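Local coordinates for protein scytovirin (Scytonema varium, PDB 2QSK) that binds sugars as a cyanobacterial lectin and inhibits HIV-1 fusion and infection, with stronger activity against T-tropic than M-tropic strains, at residues R19-N22 with N23-D27; C68-S71 with K72-D75. All blocks are in the same frame, centred on the assembly; numbering follows the deposited sequence.

From the N terminus, the chain first reaches contact 1, where 19-27 turns back on itself ahead of the hairpin of strands 31-32 and 38-39. Cys20 and Cys26 tie this turn to that hairpin through Cys32 and Cys38. Contact 1 is complete before contact 2 begins, so the two neither nest nor cross. Residues 68-75 repeat the turn ahead of the second hairpin, 79-80 with 86-87, which Cys68 and Cys74 reach through Cys80 and Cys86. The two contacts lie on opposite sides of the chain's centre, their centres about 27 Å apart, while the disulfide Cys7-Cys55 links the two sequence repeats.

Contact 1 (R19-N22 with N23-D27); sequences RCSN and NKQCD
Gln25 OE1 is gripped by two successive backbone N-H groups, Ser21 N at 2.7 Å and Asn22 N at 3.0 Å. Neither donor lies far from the plane of the amide; they are tilted 16° and 25° from it. With CG beside its own backbone N (chi1 -66°) and the chain extended beyond, Gln25 reaches back to the N-H groups of Ser21 and Asn22. A water accepts from Gln25 NE2 at 3.2 Å and bonds to Ser21 OG at 2.9 Å, in one of the two conformers of Ser21.

Gln25 N donates to Asn22 O at 3.1 Å, the i to i+3 bond that opens the 3-10 turn 23-25. Cys20 SG rests 3.8 Å from Cys26 SG in one pair of their alternative conformers, unbonded to it, because each sulfur has its own disulfide, with Cys32 and Cys38 respectively. Outside the turn, Asn13 ND2 bonds both Arg19 O and Gln25 O, and Asn23 OD1 accepts from Cys32 N. The two backbone N-H bonds fix the rotation of the Gln25 amide, to which the water link probably adds; together they supplement the backbone 3-10 bond and the two disulfides in holding the turn.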
loop_
_atom_site.group_PDB
_atom_site.type_symbol
_atom_site.label_atom_id
_atom_site.label_comp_id
_atom_site.label_asym_id
_atom_site.label_seq_id
_atom_site.Cartn_x
_atom_site.Cartn_y
_atom_site.Cartn_z
ATOM N N ARG A 19 -11.432 -5.420 8.842
ATOM C CA ARG A 19 -12.584 -4.745 9.418
ATOM C C ARG A 19 -12.483 -3.249 9.181
ATOM O O ARG A 19 -11.393 -2.689 9.096
ATOM C CB ARG A 19 -12.695 -5.030 10.925
ATOM C CG ARG A 19 -12.755 -6.511 11.264
ATOM C CD ARG A 19 -13.764 -7.290 10.469
ATOM N NE ARG A 19 -15.144 -6.836 10.646
ATOM C CZ ARG A 19 -16.011 -7.355 11.505
ATOM N NH1 ARG A 19 -15.626 -8.251 12.410
ATOM N NH2 ARG A 19 -17.272 -6.930 11.502
ATOM N N CYS A 20 -13.629 -2.579 9.131
ATOM C CA CYS A 20 -13.628 -1.160 8.800
ATOM C C CYS A 20 -14.869 -0.455 9.296
ATOM O O CYS A 20 -15.925 -1.066 9.454
ATOM C CB CYS A 20 -13.515 -0.987 7.278
ATOM S SG CYS A 20 -14.878 -1.799 6.375
ATOM N N SER A 21 -14.706 0.856 9.476
ATOM C CA SER A 21 -15.845 1.767 9.532
ATOM C C SER A 21 -15.868 2.775 8.390
ATOM O O SER A 21 -16.889 3.435 8.205
ATOM C CB SER A 21 -15.935 2.483 10.873
ATOM O OG SER A 21 -14.750 3.205 11.128
ATOM N N ASN A 22 -14.780 2.909 7.628
ATOM C CA ASN A 22 -14.766 3.845 6.514
ATOM C C ASN A 22 -13.920 3.300 5.365
ATOM O O ASN A 22 -13.086 2.400 5.547
ATOM C CB ASN A 22 -14.296 5.230 6.980
ATOM C CG ASN A 22 -12.915 5.217 7.547
ATOM O OD1 ASN A 22 -12.703 5.503 8.731
ATOM N ND2 ASN A 22 -11.960 4.901 6.723
ATOM N N ASN A 23 -14.165 3.832 4.171
ATOM C CA ASN A 23 -13.495 3.351 2.976
ATOM C C ASN A 23 -11.976 3.497 2.996
ATOM O O ASN A 23 -11.279 2.744 2.326
ATOM C CB ASN A 23 -14.051 4.064 1.736
ATOM C CG ASN A 23 -15.527 3.771 1.485
ATOM O OD1 ASN A 23 -16.067 2.761 1.941
ATOM N ND2 ASN A 23 -16.175 4.640 0.715
ATOM N N LYS A 24 -11.465 4.463 3.761
ATOM C CA LYS A 24 -10.026 4.713 3.887
ATOM C C LYS A 24 -9.299 3.565 4.583
ATOM O O LYS A 24 -8.077 3.478 4.530
ATOM C CB LYS A 24 -9.754 6.014 4.655
ATOM C CG LYS A 24 -9.226 7.166 3.823
ATOM C CD LYS A 24 -9.047 8.392 4.709
ATOM C CE LYS A 24 -8.301 9.508 4.024
ATOM N NZ LYS A 24 -6.874 9.178 3.832
ATOM N N GLN A 25 -10.034 2.668 5.248
ATOM C CA GLN A 25 -9.429 1.515 5.917
ATOM C C GLN A 25 -9.401 0.281 5.012
ATOM O O GLN A 25 -9.091 -0.825 5.469
ATOM C CB GLN A 25 -10.197 1.206 7.207
ATOM C CG GLN A 25 -10.062 2.323 8.223
ATOM C CD GLN A 25 -11.062 2.172 9.325
ATOM O OE1 GLN A 25 -12.252 1.989 9.064
ATOM N NE2 GLN A 25 -10.588 2.189 10.570
ATOM N N CYS A 26 -9.711 0.473 3.724
ATOM C CA CYS A 26 -9.729 -0.632 2.784
ATOM C C CYS A 26 -8.735 -0.351 1.654
ATOM O O CYS A 26 -8.595 0.780 1.176
ATOM C CB CYS A 26 -11.145 -0.860 2.247
ATOM S SG CYS A 26 -12.343 -1.218 3.563
ATOM N N ASP A 27 -8.009 -1.387 1.263
ATOM C CA ASP A 27 -6.940 -1.244 0.266
ATOM C C ASP A 27 -7.491 -0.968 -1.132
ATOM O O ASP A 27 -8.509 -1.535 -1.553
ATOM C CB ASP A 27 -6.128 -2.538 0.238
ATOM C CG ASP A 27 -4.812 -2.426 -0.521
ATOM O OD1 ASP A 27 -4.263 -1.315 -0.670
ATOM O OD2 ASP A 27 -4.318 -3.496 -0.955
HETATM O O HOH W 1 -12.887 1.611 12.688
#

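Contact 2 (C68-S71 with K72-D75); sequences CSNS and KQCD
Gln73 lays its amide against Asn70 and sends OE1 to the backbone of 69-70. Ser69 N approaches OE1 at 2.7 Å, nearly along the C=O axis, whereas Asn70 N comes at 3.2 Å from above the carbonyl plane, 36° out of it. The two side-chain amides are stacked with their planes 18° apart, Asn70 ND2 lying 3.8 Å from Gln73 CD. A water joins Gln73 NE2 to Ser69 OG.

Two backbone bonds close the turn, Gln73 N to Asn70 O and Cys74 N to Ser71 O, both 3.1 Å. Such overlapping i to i+3 bonds are the signature of 3-10 geometry, and this turn is the second-repeat counterpart of 19-27, in a small disulfide-rich fold that recalls hevein-like chitin-binding domains. Ser71 sits at its start; OG, held beside its own backbone N, accepts the backbone N-H of Cys80, while Ser71 O also receives Lys50 NZ. Lys72 N makes a weak bond to Asn70 OD1 at 2.9 Å, bent to 122°, and the extended Lys72 side chain leads away from the turn. Cys74 SG lies 3.8 Å from Cys68 SG in one pair of their alternative conformers, each sulfur being joined elsewhere, to Cys86 and Cys80.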
loop_
_atom_site.group_PDB
_atom_site.type_symbol
_atom_site.label_atom_id
_atom_site.label_comp_id
_atom_site.label_asym_id
_atom_site.label_seq_id
_atom_site.Cartn_x
_atom_site.Cartn_y
_atom_site.Cartn_z
ATOM N N CYS A 68 17.205 0.056 1.160
ATOM C CA CYS A 68 16.943 -0.864 0.055
ATOM C C CYS A 68 18.227 -1.266 -0.656
ATOM O O CYS A 68 19.220 -0.519 -0.680
ATOM C CB CYS A 68 16.024 -0.194 -0.972
ATOM S SG CYS A 68 16.672 1.403 -1.578
ATOM N N SER A 69 18.155 -2.446 -1.258
ATOM C CA SER A 69 19.124 -2.867 -2.250
ATOM C C SER A 69 18.487 -3.013 -3.634
ATOM O O SER A 69 19.219 -3.162 -4.615
ATOM C CB SER A 69 19.863 -4.150 -1.820
ATOM O OG SER A 69 18.958 -5.176 -1.455
ATOM N N ASN A 70 17.153 -2.973 -3.734
ATOM C CA ASN A 70 16.493 -2.976 -5.032
ATOM C C ASN A 70 15.199 -2.191 -4.932
ATOM O O ASN A 70 14.666 -1.960 -3.850
ATOM C CB ASN A 70 16.264 -4.413 -5.527
ATOM C CG ASN A 70 15.257 -5.169 -4.688
ATOM O OD1 ASN A 70 14.067 -4.852 -4.720
ATOM N ND2 ASN A 70 15.710 -6.173 -3.938
ATOM N N SER A 71 14.690 -1.776 -6.084
ATOM C CA SER A 71 13.545 -0.882 -6.104
ATOM C C SER A 71 12.214 -1.564 -5.730
ATOM O O SER A 71 11.238 -0.874 -5.422
ATOM C CB SER A 71 13.468 -0.156 -7.452
ATOM O OG SER A 71 14.609 0.695 -7.630
ATOM N N LYS A 72 12.172 -2.893 -5.718
ATOM C CA LYS A 72 10.983 -3.591 -5.243
ATOM C C LYS A 72 10.829 -3.557 -3.721
ATOM O O LYS A 72 9.791 -3.933 -3.189
ATOM C CB LYS A 72 10.890 -5.002 -5.823
ATOM C CG LYS A 72 10.473 -4.930 -7.302
ATOM C CD LYS A 72 10.115 -6.254 -7.928
ATOM C CE LYS A 72 9.702 -6.050 -9.399
ATOM N NZ LYS A 72 9.838 -7.272 -10.234
ATOM N N GLN A 73 11.827 -3.022 -3.021
ATOM C CA GLN A 73 11.739 -2.745 -1.583
ATOM C C GLN A 73 11.297 -1.293 -1.308
ATOM O O GLN A 73 11.349 -0.837 -0.168
ATOM C CB GLN A 73 13.093 -3.011 -0.910
ATOM C CG GLN A 73 13.527 -4.447 -0.993
ATOM C CD GLN A 73 14.961 -4.606 -0.583
ATOM O OE1 GLN A 73 15.827 -3.824 -1.000
ATOM N NE2 GLN A 73 15.243 -5.636 0.203
ATOM N N CYS A 74 10.835 -0.604 -2.351
ATOM C CA CYS A 74 10.399 0.783 -2.217
ATOM C C CYS A 74 8.944 0.910 -2.655
ATOM O O CYS A 74 8.493 0.236 -3.607
ATOM C CB CYS A 74 11.297 1.707 -3.033
ATOM S SG CYS A 74 13.029 1.618 -2.512
ATOM N N ASP A 75 8.213 1.732 -1.934
ATOM C CA ASP A 75 6.775 1.881 -2.150
ATOM C C ASP A 75 6.469 2.588 -3.468
ATOM O O ASP A 75 7.153 3.551 -3.855
ATOM C CB ASP A 75 6.203 2.677 -0.978
ATOM C CG ASP A 75 4.701 2.637 -0.873
ATOM O OD1 ASP A 75 4.047 1.740 -1.445
ATOM O OD2 ASP A 75 4.173 3.548 -0.171
HETATM O O HOH W 2 18.305 -5.309 1.255
#